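Local coordinates for protein germination-specific N-acetylmuramoyl-L-alanine amidase, Autolysin (Clostridioides difficile, PDB 7RAG) that probably hydrolyses the amide bond between N-acetylmuramic acid and L-alanine in peptidoglycan, using zinc, and is allosterically activated by the lipoprotein GerS during spore formation, at residues M104-H109 against I203-Y208; K137-E142 against P170-E175; K42-A47 against T192-I197. All coordinates share one frame; numbering follows the deposited sequence.

Interaction 1 (M104-H109 against I203-Y208); sequences MFVSIH and IGIQKY. With ZN (zinc ion), chain C.
Met104, modelled as selenomethionine, and Val106 on strand 104-111 meet Ile205 and Tyr208 of helix 191-211, a helix-on-sheet layer in the alpha/beta fold of the zinc-dependent Amidase_3 family. The two segments run nearly antiparallel, at 158°, with their axes 12.0 Å apart, and long side chains bridge that spacing. Met104 makes the main bump. Its CG stands anti to the backbone N (chi1 175°), the chain runs straight on to selenium, and a turn at chi3 (-62°) then swings the methyl aside. The bend divides the work between the last two atoms: SE rests on the branch methyl of Ile205, 3.8 Å from its CG2, while CE reaches the Tyr208 ring, 3.7 Å from CD2. CE meets that ring obliquely, and the side chains of Met104 and Tyr208 run side by side with their ends pointing opposite ways. The selenomethionine end thus fills the hollow between an isoleucine and a tyrosine one helical turn apart. Ile205 answers with a bump of its own, since its longer arm extends to the strand and brings CD1 beside Val106 CG2, a looser touch at 4.3 Å. Ile19 of the neighbouring strand 18-23 packs on both Met104 and Ile205, and Cys138 of helix 130-147 lies against Tyr208, so the interface continues into the adjoining elements. The face of helix 191-211 carrying Ile203, Gln206 and Lys207 packs instead on Val87 and Leu89 of the GerS lipoprotein chain. Further along the strand, well away from this packing, Ser107 hydrogen-bonds Asp22 through OG, and the zinc ion, also held by His25 and Glu41, is bound by His109 ND1 at 2.3 Å.

Interaction 2 (K137-E142 against P170-E175); sequences KCIQEE and PSVLIE
Ile139 of helix 130-147 packs on Val172 and Ile174 of strand 171-178, fastening a helix to the central mixed sheet of the alpha/beta fold. Everything that passes directly between the two segments is apolar, and all three side chains are buried. Ile139 splits its two arms between the strand residues. Its branch methyl CG2 meets the far end of Ile174, 3.5 Å from CD1, the two side chains nearly perpendicular to each other, whereas the longer arm goes to Val172, with CD1 carried outward on an extended chain (chi2 162°). Val172 and Ile174 are two apart in the strand, so both stand on the face that the helix covers, and Ile139 spans the pair. Leu135 and Leu143, a turn before and a turn after Ile139, extend this apolar strip by touching Val172 and Ile174, respectively.

Polar bonds lie at the margins. The Gln140 amide is held at both ends, OE1 by Thr123 OG1 and NE2 by the Ala121 carbonyl, which ties the helix to the region of strand 122-126. The bond that joins helix 130-147 to strand 171-178 itself is at the start of the strand, where the backbone N of Ser171 bonds to Ser132 OG. Across the apolar strip, the remaining touch is between methyls, Ile139 CD1 lying 4.0 Å from Val172 CG2.

Interaction 3 (K42-A47 against T192-I197); sequences KDINLA and TYQEKI
Near the start of helix 41-58, whose first residue is the zinc ligand Glu41, Ile44 and Ala47 receive Gln194 from the C-terminal helix 191-211, joining two helices of the alpha/beta amidase fold. Gln194 carries its side of the contact alone. Its chain is extended beyond CG (chi2 173°), which delivers the amide at full reach to the surface of helix 41-58. There OE1 comes up close to the methyl of Ala47, 3.2 Å from CB, and CD follows at 3.7 Å from that CB. Gln194 NE2 lies near both side chains, 3.9 Å from Ala47 CB and 4.1 Å from Ile44 CG1, and the Ile44 chain lies across the Gln194 chain. Ile44 also packs on Leu188 and Leu110, one from helix 182-188 and the other from the strand carrying His109.

Beside this contact, Glu195 pairs through OE2 with Lys51 of helix 41-58 and through OE1 with Lys82 of the GerS lipoprotein chain, so this turn of helix 191-211 is tied both to its partner helix and to the activator. Gln194 NE2 donates to the Leu188 carbonyl, a bond that probably helps to set how the amide is turned. The polar group is therefore anchored to helix 182-188, while segment 42-47 meets it through van der Waals contact.

Overall arrangement
Interactions 1 and 2 are nearly one unit, their centres 6 Å apart, because strands 104-111 and 171-178 are parallel neighbours. Probable hydrogen bonds join them, Ser107 O to Ile174 N at 2.8 Å and His109 N to Ile174 O at 2.9 Å. Interaction 3 lies farther off, its centre about 15 Å from that of interaction 1 and 16 Å from that of interaction 2. It shares helix 191-211 with interaction 1, and Asn45 packs against the backbone of Ile108 and His109. The zinc site lies at the far end of segment 104-109, where His109 is a ligand; the side chains of Ile174 and Ile44 are about 11 and 10 Å from the metal.

Interaction 1 (M104-H109 against I203-Y208)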
HETATM    1  N   MSE B 104       1.704  28.563  -4.149  1.00 51.22           N
HETATM    2  CA  MSE B 104       0.330  28.305  -4.566  1.00 50.67           C
HETATM    3  C   MSE B 104      -0.639  29.250  -3.875  1.00 49.96           C
HETATM    4  O   MSE B 104      -0.386  29.696  -2.766  1.00 49.66           O
HETATM    5  CB  MSE B 104      -0.024  26.852  -4.263  1.00 50.40           C
HETATM    6  CG  MSE B 104      -1.450  26.476  -4.535  1.00 49.90           C
HETATM    7 SE   MSE B 104      -1.796  24.677  -3.861  1.00 68.01          SE
HETATM    8  CE  MSE B 104      -0.529  23.618  -4.981  1.00 51.11           C
ATOM      9  N   PHE B 105      -1.736  29.567  -4.545  1.00 49.83           N
ATOM     10  CA  PHE B 105      -2.745  30.473  -4.027  1.00 49.38           C
ATOM     11  C   PHE B 105      -4.115  29.824  -4.147  1.00 50.17           C
ATOM     12  O   PHE B 105      -4.517  29.433  -5.251  1.00 51.00           O
ATOM     13  CB  PHE B 105      -2.734  31.792  -4.786  1.00 50.05           C
ATOM     14  CG  PHE B 105      -3.894  32.683  -4.450  1.00 50.66           C
ATOM     15  CD1 PHE B 105      -3.919  33.382  -3.257  1.00 49.63           C
ATOM     16  CD2 PHE B 105      -4.959  32.825  -5.327  1.00 50.19           C
ATOM     17  CE1 PHE B 105      -4.991  34.206  -2.938  1.00 49.64           C
ATOM     18  CE2 PHE B 105      -6.034  33.643  -5.018  1.00 50.08           C
ATOM     19  CZ  PHE B 105      -6.052  34.332  -3.828  1.00 52.30           C
ATOM     20  N   VAL B 106      -4.834  29.734  -3.028  1.00 48.24           N
ATOM     21  CA  VAL B 106      -6.177  29.163  -2.999  1.00 47.87           C
ATOM     22  C   VAL B 106      -7.116  30.160  -2.338  1.00 49.81           C
ATOM     23  O   VAL B 106      -6.887  30.588  -1.196  1.00 47.36           O
ATOM     24  CB  VAL B 106      -6.242  27.808  -2.260  1.00 47.44           C
ATOM     25  CG1 VAL B 106      -7.666  27.310  -2.221  1.00 47.21           C
ATOM     26  CG2 VAL B 106      -5.345  26.784  -2.933  1.00 47.90           C
ATOM     27  N   SER B 107      -8.184  30.501  -3.050  1.00 52.86           N
ATOM     28  CA  SER B 107      -9.202  31.429  -2.592  1.00 47.98           C
ATOM     29  C   SER B 107     -10.483  30.648  -2.324  1.00 51.78           C
ATOM     30  O   SER B 107     -10.886  29.821  -3.148  1.00 48.75           O
ATOM     31  CB  SER B 107      -9.428  32.505  -3.642  1.00 48.79           C
ATOM     32  OG  SER B 107     -10.352  33.458  -3.161  1.00 55.32           O
ATOM     33  N   ILE B 108     -11.099  30.888  -1.163  1.00 49.37           N
ATOM     34  CA  ILE B 108     -12.309  30.191  -0.727  1.00 50.66           C
ATOM     35  C   ILE B 108     -13.475  31.185  -0.699  1.00 54.80           C
ATOM     36  O   ILE B 108     -13.479  32.129   0.109  1.00 52.08           O
ATOM     37  CB  ILE B 108     -12.125  29.563   0.661  1.00 52.46           C
ATOM     38  CG1 ILE B 108     -10.869  28.683   0.716  1.00 46.94           C
ATOM     39  CG2 ILE B 108     -13.411  28.828   1.084  1.00 50.29           C
ATOM     40  CD1 ILE B 108     -10.992  27.414  -0.052  1.00 47.85           C
ATOM     41  N   HIS B 109     -14.473  30.951  -1.551  1.00 51.29           N
ATOM     42  CA  HIS B 109     -15.692  31.750  -1.628  1.00 59.70           C
ATOM     43  C   HIS B 109     -16.911  30.824  -1.572  1.00 60.58           C
ATOM     44  O   HIS B 109     -16.796  29.614  -1.372  1.00 59.31           O
ATOM     45  CB  HIS B 109     -15.737  32.612  -2.906  1.00 61.32           C
ATOM     46  CG  HIS B 109     -14.833  33.809  -2.876  1.00 59.46           C
ATOM     47  ND1 HIS B 109     -15.310  35.098  -2.846  1.00 59.77           N
ATOM     48  CD2 HIS B 109     -13.484  33.913  -2.873  1.00 57.47           C
ATOM     49  CE1 HIS B 109     -14.299  35.946  -2.828  1.00 54.73           C
ATOM     50  NE2 HIS B 109     -13.177  35.253  -2.838  1.00 50.35           N
ATOM     51  N   ILE B 203      -6.764  17.244   0.230  1.00 51.21           N
ATOM     52  CA  ILE B 203      -6.378  16.067  -0.537  1.00 51.30           C
ATOM     53  C   ILE B 203      -6.127  16.442  -1.992  1.00 51.79           C
ATOM     54  O   ILE B 203      -5.183  15.950  -2.613  1.00 50.05           O
ATOM     55  CB  ILE B 203      -7.434  14.955  -0.388  1.00 53.58           C
ATOM     56  CG1 ILE B 203      -7.367  14.370   1.027  1.00 54.15           C
ATOM     57  CG2 ILE B 203      -7.205  13.844  -1.384  1.00 56.63           C
ATOM     58  CD1 ILE B 203      -5.964  13.951   1.429  1.00 51.95           C
ATOM     59  N   GLY B 204      -6.950  17.326  -2.561  1.00 48.79           N
ATOM     60  CA  GLY B 204      -6.717  17.726  -3.939  1.00 54.56           C
ATOM     61  C   GLY B 204      -5.355  18.367  -4.126  1.00 54.00           C
ATOM     62  O   GLY B 204      -4.603  18.010  -5.037  1.00 54.98           O
ATOM     63  N   ILE B 205      -5.017  19.304  -3.237  1.00 53.27           N
ATOM     64  CA  ILE B 205      -3.692  19.917  -3.220  1.00 52.19           C
ATOM     65  C   ILE B 205      -2.616  18.843  -3.134  1.00 50.08           C
ATOM     66  O   ILE B 205      -1.635  18.862  -3.878  1.00 52.50           O
ATOM     67  CB  ILE B 205      -3.584  20.912  -2.043  1.00 52.26           C
ATOM     68  CG1 ILE B 205      -4.515  22.108  -2.227  1.00 51.31           C
ATOM     69  CG2 ILE B 205      -2.152  21.412  -1.853  1.00 48.14           C
ATOM     70  CD1 ILE B 205      -4.533  23.017  -1.020  1.00 44.59           C
ATOM     71  N   GLN B 206      -2.783  17.891  -2.221  1.00 54.04           N
ATOM     72  CA  GLN B 206      -1.742  16.885  -2.009  1.00 56.70           C
ATOM     73  C   GLN B 206      -1.541  16.000  -3.236  1.00 57.90           C
ATOM     74  O   GLN B 206      -0.405  15.660  -3.577  1.00 61.79           O
ATOM     75  CB  GLN B 206      -2.071  16.041  -0.782  1.00 52.75           C
ATOM     76  CG  GLN B 206      -1.987  16.819   0.535  1.00 50.68           C
ATOM     77  CD  GLN B 206      -0.561  17.047   1.003  1.00 51.51           C
ATOM     78  OE1 GLN B 206       0.299  17.472   0.238  1.00 62.09           O
ATOM     79  NE2 GLN B 206      -0.297  16.743   2.276  1.00 64.59           N
ATOM     80  N   LYS B 207      -2.623  15.612  -3.910  1.00 56.02           N
ATOM     81  CA  LYS B 207      -2.482  14.829  -5.134  1.00 59.59           C
ATOM     82  C   LYS B 207      -1.769  15.641  -6.213  1.00 62.82           C
ATOM     83  O   LYS B 207      -0.793  15.170  -6.839  1.00 66.45           O
ATOM     84  CB  LYS B 207      -3.855  14.355  -5.616  1.00 58.07           C
ATOM     85  CG  LYS B 207      -4.481  13.250  -4.761  1.00 59.69           C
ATOM     86  CD  LYS B 207      -5.804  12.766  -5.375  1.00 67.19           C
ATOM     87  CE  LYS B 207      -6.555  11.801  -4.432  1.00 70.51           C
ATOM     88  NZ  LYS B 207      -5.927  10.458  -4.291  1.00 77.37           N
ATOM     89  N   TYR B 208      -2.227  16.883  -6.424  1.00 57.37           N
ATOM     90  CA  TYR B 208      -1.574  17.748  -7.398  1.00 61.90           C
ATOM     91  C   TYR B 208      -0.076  17.853  -7.120  1.00 65.52           C
ATOM     92  O   TYR B 208       0.742  17.817  -8.045  1.00 64.58           O
ATOM     93  CB  TYR B 208      -2.220  19.140  -7.396  1.00 56.06           C
ATOM     94  CG  TYR B 208      -1.417  20.131  -8.188  1.00 54.97           C
ATOM     95  CD1 TYR B 208      -1.482  20.147  -9.582  1.00 58.97           C
ATOM     96  CD2 TYR B 208      -0.555  21.021  -7.559  1.00 50.55           C
ATOM     97  CE1 TYR B 208      -0.720  21.049 -10.328  1.00 60.41           C
ATOM     98  CE2 TYR B 208       0.208  21.922  -8.294  1.00 50.85           C
ATOM     99  CZ  TYR B 208       0.120  21.928  -9.674  1.00 57.89           C
ATOM    100  OH  TYR B 208       0.870  22.810 -10.419  1.00 66.21           O
TER
HETATM  101 ZN    ZN C 301     -17.517  35.630  -2.737  1.00 64.26          ZN

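Interaction 2 (K137-E142 against P170-E175)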
ATOM      1  N   LYS B 137      -8.504  20.750 -11.295  1.00 56.06           N
ATOM      2  CA  LYS B 137      -9.082  19.436 -11.570  1.00 57.45           C
ATOM      3  C   LYS B 137      -8.877  18.492 -10.390  1.00 58.19           C
ATOM      4  O   LYS B 137      -9.789  17.745 -10.020  1.00 57.81           O
ATOM      5  CB  LYS B 137      -8.475  18.838 -12.840  1.00 58.00           C
ATOM      6  CG  LYS B 137      -8.927  19.476 -14.145  1.00 58.80           C
ATOM      7  CD  LYS B 137      -8.368  18.698 -15.336  1.00 61.46           C
ATOM      8  CE  LYS B 137      -8.854  19.243 -16.664  1.00 70.51           C
ATOM      9  NZ  LYS B 137      -8.493  18.349 -17.830  1.00 73.78           N
ATOM     10  N   CYS B 138      -7.681  18.503  -9.793  1.00 54.84           N
ATOM     11  CA  CYS B 138      -7.443  17.668  -8.612  1.00 58.93           C
ATOM     12  C   CYS B 138      -8.426  18.002  -7.492  1.00 56.32           C
ATOM     13  O   CYS B 138      -9.038  17.109  -6.882  1.00 60.10           O
ATOM     14  CB  CYS B 138      -6.007  17.839  -8.113  1.00 53.92           C
ATOM     15  SG  CYS B 138      -4.752  17.119  -9.186  1.00 58.71           S
ATOM     16  N   ILE B 139      -8.608  19.292  -7.229  1.00 57.14           N
ATOM     17  CA  ILE B 139      -9.498  19.688  -6.148  1.00 54.57           C
ATOM     18  C   ILE B 139     -10.948  19.357  -6.491  1.00 60.53           C
ATOM     19  O   ILE B 139     -11.703  18.899  -5.632  1.00 60.83           O
ATOM     20  CB  ILE B 139      -9.296  21.172  -5.822  1.00 48.91           C
ATOM     21  CG1 ILE B 139      -7.926  21.344  -5.190  1.00 46.18           C
ATOM     22  CG2 ILE B 139     -10.406  21.662  -4.942  1.00 50.28           C
ATOM     23  CD1 ILE B 139      -7.435  22.748  -5.212  1.00 49.45           C
ATOM     24  N   GLN B 140     -11.360  19.566  -7.743  1.00 57.76           N
ATOM     25  CA  GLN B 140     -12.739  19.263  -8.119  1.00 59.17           C
ATOM     26  C   GLN B 140     -13.028  17.773  -8.011  1.00 61.25           C
ATOM     27  O   GLN B 140     -14.100  17.375  -7.535  1.00 65.28           O
ATOM     28  CB  GLN B 140     -13.032  19.761  -9.533  1.00 58.85           C
ATOM     29  CG  GLN B 140     -14.504  19.743  -9.887  1.00 57.38           C
ATOM     30  CD  GLN B 140     -15.329  20.680  -9.036  1.00 61.49           C
ATOM     31  OE1 GLN B 140     -14.971  21.842  -8.853  1.00 64.67           O
ATOM     32  NE2 GLN B 140     -16.441  20.182  -8.507  1.00 61.44           N
ATOM     33  N   GLU B 141     -12.081  16.931  -8.432  1.00 60.48           N
ATOM     34  CA  GLU B 141     -12.230  15.487  -8.257  1.00 62.98           C
ATOM     35  C   GLU B 141     -12.388  15.114  -6.782  1.00 67.38           C
ATOM     36  O   GLU B 141     -13.242  14.290  -6.431  1.00 70.48           O
ATOM     37  CB  GLU B 141     -11.029  14.757  -8.860  1.00 66.15           C
ATOM     38  CG  GLU B 141     -11.225  14.256 -10.271  1.00 78.41           C
ATOM     39  CD  GLU B 141      -9.934  14.312 -11.071  1.00 89.36           C
ATOM     40  OE1 GLU B 141      -8.857  14.435 -10.425  1.00 81.77           O
ATOM     41  OE2 GLU B 141      -9.998  14.260 -12.333  1.00 93.05           O
ATOM     42  N   GLU B 142     -11.571  15.708  -5.897  1.00 61.74           N
ATOM     43  CA  GLU B 142     -11.732  15.398  -4.474  1.00 60.67           C
ATOM     44  C   GLU B 142     -13.034  15.957  -3.907  1.00 61.84           C
ATOM     45  O   GLU B 142     -13.649  15.334  -3.039  1.00 64.26           O
ATOM     46  CB  GLU B 142     -10.551  15.909  -3.667  1.00 55.58           C
ATOM     47  CG  GLU B 142      -9.266  15.263  -4.054  1.00 58.95           C
ATOM     48  CD  GLU B 142      -9.382  13.768  -4.137  1.00 66.38           C
ATOM     49  OE1 GLU B 142      -9.721  13.146  -3.111  1.00 66.22           O
ATOM     50  OE2 GLU B 142      -9.146  13.212  -5.237  1.00 78.21           O
ATOM     51  N   PRO B 170       0.507  28.495  -9.252  1.00 53.30           N
ATOM     52  CA  PRO B 170      -0.806  27.871  -9.473  1.00 58.39           C
ATOM     53  C   PRO B 170      -1.870  28.515  -8.590  1.00 54.57           C
ATOM     54  O   PRO B 170      -1.716  28.631  -7.372  1.00 53.72           O
ATOM     55  CB  PRO B 170      -0.562  26.397  -9.115  1.00 52.74           C
ATOM     56  CG  PRO B 170       0.881  26.216  -9.315  1.00 54.69           C
ATOM     57  CD  PRO B 170       1.527  27.486  -8.913  1.00 47.16           C
ATOM     58  N   SER B 171      -2.967  28.925  -9.212  1.00 51.25           N
ATOM     59  CA  SER B 171      -3.944  29.753  -8.528  1.00 53.68           C
ATOM     60  C   SER B 171      -5.335  29.239  -8.837  1.00 52.39           C
ATOM     61  O   SER B 171      -5.669  29.067 -10.004  1.00 51.65           O
ATOM     62  CB  SER B 171      -3.817  31.217  -8.964  1.00 53.29           C
ATOM     63  OG  SER B 171      -2.541  31.730  -8.646  1.00 50.66           O
ATOM     64  N   VAL B 172      -6.146  29.002  -7.807  1.00 50.83           N
ATOM     65  CA  VAL B 172      -7.496  28.496  -8.006  1.00 52.56           C
ATOM     66  C   VAL B 172      -8.445  29.180  -7.040  1.00 54.29           C
ATOM     67  O   VAL B 172      -8.069  29.587  -5.932  1.00 49.46           O
ATOM     68  CB  VAL B 172      -7.596  26.970  -7.823  1.00 54.82           C
ATOM     69  CG1 VAL B 172      -6.606  26.258  -8.727  1.00 52.67           C
ATOM     70  CG2 VAL B 172      -7.351  26.613  -6.370  1.00 53.01           C
ATOM     71  N   LEU B 173      -9.691  29.298  -7.478  1.00 53.69           N
ATOM     72  CA  LEU B 173     -10.783  29.764  -6.644  1.00 53.02           C
ATOM     73  C   LEU B 173     -11.743  28.610  -6.435  1.00 55.00           C
ATOM     74  O   LEU B 173     -12.054  27.886  -7.380  1.00 57.51           O
ATOM     75  CB  LEU B 173     -11.522  30.932  -7.299  1.00 56.28           C
ATOM     76  CG  LEU B 173     -12.817  31.343  -6.586  1.00 57.56           C
ATOM     77  CD1 LEU B 173     -12.448  32.326  -5.531  1.00 56.04           C
ATOM     78  CD2 LEU B 173     -13.863  31.942  -7.536  1.00 63.86           C
ATOM     79  N   ILE B 174     -12.218  28.431  -5.207  1.00 56.00           N
ATOM     80  CA  ILE B 174     -13.190  27.389  -4.907  1.00 54.69           C
ATOM     81  C   ILE B 174     -14.441  28.030  -4.339  1.00 56.19           C
ATOM     82  O   ILE B 174     -14.395  28.652  -3.271  1.00 54.42           O
ATOM     83  CB  ILE B 174     -12.630  26.351  -3.929  1.00 52.68           C
ATOM     84  CG1 ILE B 174     -11.228  25.932  -4.351  1.00 54.73           C
ATOM     85  CG2 ILE B 174     -13.534  25.145  -3.889  1.00 53.84           C
ATOM     86  CD1 ILE B 174     -10.677  24.886  -3.492  1.00 55.31           C
ATOM     87  N   GLU B 175     -15.559  27.863  -5.042  1.00 57.35           N
ATOM     88  CA  GLU B 175     -16.878  28.239  -4.544  1.00 61.14           C
ATOM     89  C   GLU B 175     -17.514  26.991  -3.961  1.00 59.10           C
ATOM     90  O   GLU B 175     -17.971  26.115  -4.701  1.00 60.62           O
ATOM     91  CB  GLU B 175     -17.732  28.834  -5.656  1.00 59.64           C
ATOM     92  CG  GLU B 175     -17.194  30.155  -6.094  1.00 62.67           C
ATOM     93  CD  GLU B 175     -18.126  30.896  -7.014  1.00 74.69           C
ATOM     94  OE1 GLU B 175     -19.163  30.308  -7.427  1.00 67.50           O
ATOM     95  OE2 GLU B 175     -17.796  32.076  -7.316  1.00 76.85           O
TER

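Interaction 3 (K42-A47 against T192-I197)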
ATOM      1  N   LYS B  42     -18.717  35.605   4.403  1.00 65.60           N
ATOM      2  CA  LYS B  42     -17.575  35.954   5.259  1.00 67.70           C
ATOM      3  C   LYS B  42     -17.175  34.837   6.213  1.00 68.64           C
ATOM      4  O   LYS B  42     -16.048  34.319   6.167  1.00 65.77           O
ATOM      5  CB  LYS B  42     -17.909  37.180   6.121  1.00 74.15           C
ATOM      6  CG  LYS B  42     -17.897  38.510   5.447  1.00 74.00           C
ATOM      7  CD  LYS B  42     -17.802  39.653   6.485  1.00 74.46           C
ATOM      8  CE  LYS B  42     -18.699  39.445   7.695  1.00 76.29           C
ATOM      9  NZ  LYS B  42     -18.664  40.625   8.631  1.00 73.75           N
ATOM     10  N   ASP B  43     -18.130  34.441   7.058  1.00 67.46           N
ATOM     11  CA  ASP B  43     -17.868  33.559   8.184  1.00 71.35           C
ATOM     12  C   ASP B  43     -17.637  32.127   7.737  1.00 66.14           C
ATOM     13  O   ASP B  43     -16.750  31.450   8.264  1.00 68.16           O
ATOM     14  CB  ASP B  43     -19.026  33.645   9.177  1.00 78.41           C
ATOM     15  CG  ASP B  43     -19.345  35.089   9.572  1.00 89.68           C
ATOM     16  OD1 ASP B  43     -18.387  35.838   9.899  1.00 85.38           O
ATOM     17  OD2 ASP B  43     -20.542  35.479   9.537  1.00 97.20           O
ATOM     18  N   ILE B  44     -18.401  31.657   6.752  1.00 65.55           N
ATOM     19  CA  ILE B  44     -18.180  30.312   6.228  1.00 62.45           C
ATOM     20  C   ILE B  44     -16.826  30.214   5.520  1.00 59.30           C
ATOM     21  O   ILE B  44     -16.086  29.235   5.696  1.00 62.23           O
ATOM     22  CB  ILE B  44     -19.353  29.915   5.315  1.00 66.52           C
ATOM     23  CG1 ILE B  44     -20.622  29.770   6.166  1.00 68.56           C
ATOM     24  CG2 ILE B  44     -19.041  28.636   4.540  1.00 63.57           C
ATOM     25  CD1 ILE B  44     -21.794  29.179   5.435  1.00 74.94           C
ATOM     26  N   ASN B  45     -16.486  31.214   4.705  1.00 58.42           N
ATOM     27  CA  ASN B  45     -15.191  31.219   4.034  1.00 59.63           C
ATOM     28  C   ASN B  45     -14.061  31.159   5.050  1.00 58.44           C
ATOM     29  O   ASN B  45     -13.112  30.376   4.900  1.00 50.87           O
ATOM     30  CB  ASN B  45     -15.035  32.473   3.170  1.00 59.64           C
ATOM     31  CG  ASN B  45     -15.970  32.511   2.001  1.00 58.01           C
ATOM     32  OD1 ASN B  45     -16.631  31.532   1.673  1.00 55.96           O
ATOM     33  ND2 ASN B  45     -16.026  33.657   1.348  1.00 58.62           N
ATOM     34  N   LEU B  46     -14.148  32.002   6.090  1.00 59.98           N
ATOM     35  CA  LEU B  46     -13.121  32.016   7.121  1.00 53.67           C
ATOM     36  C   LEU B  46     -13.049  30.676   7.826  1.00 53.99           C
ATOM     37  O   LEU B  46     -11.953  30.176   8.106  1.00 53.65           O
ATOM     38  CB  LEU B  46     -13.395  33.134   8.125  1.00 56.36           C
ATOM     39  CG  LEU B  46     -12.440  33.291   9.319  1.00 61.44           C
ATOM     40  CD1 LEU B  46     -11.042  33.703   8.835  1.00 59.16           C
ATOM     41  CD2 LEU B  46     -12.985  34.298  10.346  1.00 55.27           C
ATOM     42  N   ALA B  47     -14.203  30.070   8.112  1.00 53.08           N
ATOM     43  CA  ALA B  47     -14.202  28.795   8.826  1.00 54.30           C
ATOM     44  C   ALA B  47     -13.507  27.708   8.007  1.00 55.45           C
ATOM     45  O   ALA B  47     -12.623  27.003   8.519  1.00 53.86           O
ATOM     46  CB  ALA B  47     -15.635  28.385   9.176  1.00 57.01           C
ATOM     47  N   THR B 192     -18.966  20.346  10.787  1.00 67.17           N
ATOM     48  CA  THR B 192     -18.463  19.073  10.281  1.00 69.89           C
ATOM     49  C   THR B 192     -18.441  19.054   8.761  1.00 68.83           C
ATOM     50  O   THR B 192     -17.511  18.510   8.146  1.00 69.53           O
ATOM     51  CB  THR B 192     -19.303  17.927  10.818  1.00 69.30           C
ATOM     52  OG1 THR B 192     -19.510  18.127  12.220  1.00 79.21           O
ATOM     53  CG2 THR B 192     -18.570  16.620  10.607  1.00 73.10           C
ATOM     54  N   TYR B 193     -19.451  19.646   8.132  1.00 68.86           N
ATOM     55  CA  TYR B 193     -19.426  19.744   6.681  1.00 68.39           C
ATOM     56  C   TYR B 193     -18.280  20.633   6.231  1.00 64.85           C
ATOM     57  O   TYR B 193     -17.597  20.329   5.244  1.00 69.20           O
ATOM     58  CB  TYR B 193     -20.766  20.268   6.176  1.00 74.36           C
ATOM     59  CG  TYR B 193     -20.998  20.081   4.690  1.00 71.44           C
ATOM     60  CD1 TYR B 193     -21.299  18.837   4.171  1.00 72.58           C
ATOM     61  CD2 TYR B 193     -20.942  21.162   3.815  1.00 70.81           C
ATOM     62  CE1 TYR B 193     -21.523  18.665   2.824  1.00 72.26           C
ATOM     63  CE2 TYR B 193     -21.161  20.997   2.461  1.00 70.39           C
ATOM     64  CZ  TYR B 193     -21.446  19.745   1.977  1.00 71.76           C
ATOM     65  OH  TYR B 193     -21.676  19.565   0.635  1.00 82.06           O
ATOM     66  N   GLN B 194     -18.044  21.729   6.952  1.00 63.74           N
ATOM     67  CA  GLN B 194     -16.916  22.589   6.622  1.00 62.91           C
ATOM     68  C   GLN B 194     -15.604  21.824   6.698  1.00 60.56           C
ATOM     69  O   GLN B 194     -14.730  21.993   5.837  1.00 59.28           O
ATOM     70  CB  GLN B 194     -16.892  23.793   7.552  1.00 63.60           C
ATOM     71  CG  GLN B 194     -18.160  24.632   7.484  1.00 67.04           C
ATOM     72  CD  GLN B 194     -18.174  25.715   8.543  1.00 70.32           C
ATOM     73  OE1 GLN B 194     -17.344  25.709   9.449  1.00 69.36           O
ATOM     74  NE2 GLN B 194     -19.107  26.659   8.428  1.00 71.39           N
ATOM     75  N   GLU B 195     -15.454  20.962   7.708  1.00 59.75           N
ATOM     76  CA  GLU B 195     -14.227  20.173   7.808  1.00 60.35           C
ATOM     77  C   GLU B 195     -14.100  19.185   6.656  1.00 60.99           C
ATOM     78  O   GLU B 195     -12.997  18.955   6.148  1.00 55.85           O
ATOM     79  CB  GLU B 195     -14.165  19.452   9.149  1.00 56.67           C
ATOM     80  CG  GLU B 195     -14.024  20.390  10.313  1.00 62.61           C
ATOM     81  CD  GLU B 195     -14.040  19.680  11.660  1.00 67.87           C
ATOM     82  OE1 GLU B 195     -14.207  18.437  11.696  1.00 72.99           O
ATOM     83  OE2 GLU B 195     -13.870  20.369  12.690  1.00 68.46           O
ATOM     84  N   LYS B 196     -15.217  18.586   6.239  1.00 59.91           N
ATOM     85  CA  LYS B 196     -15.194  17.687   5.086  1.00 54.59           C
ATOM     86  C   LYS B 196     -14.682  18.405   3.835  1.00 58.71           C
ATOM     87  O   LYS B 196     -13.842  17.874   3.091  1.00 55.72           O
ATOM     88  CB  LYS B 196     -16.602  17.139   4.868  1.00 62.02           C
ATOM     89  CG  LYS B 196     -16.706  15.822   4.132  1.00 71.58           C
ATOM     90  CD  LYS B 196     -17.978  15.070   4.579  1.00 76.42           C
ATOM     91  CE  LYS B 196     -18.097  13.687   3.918  1.00 82.55           C
ATOM     92  NZ  LYS B 196     -19.244  12.890   4.455  1.00 87.33           N
ATOM     93  N   ILE B 197     -15.176  19.623   3.596  1.00 57.69           N
ATOM     94  CA  ILE B 197     -14.736  20.399   2.437  1.00 55.12           C
ATOM     95  C   ILE B 197     -13.248  20.710   2.532  1.00 54.72           C
ATOM     96  O   ILE B 197     -12.498  20.598   1.552  1.00 52.41           O
ATOM     97  CB  ILE B 197     -15.556  21.694   2.319  1.00 61.87           C
ATOM     98  CG1 ILE B 197     -16.970  21.378   1.854  1.00 58.65           C
ATOM     99  CG2 ILE B 197     -14.830  22.709   1.401  1.00 52.38           C
ATOM    100  CD1 ILE B 197     -17.891  22.537   1.963  1.00 62.35           C
TER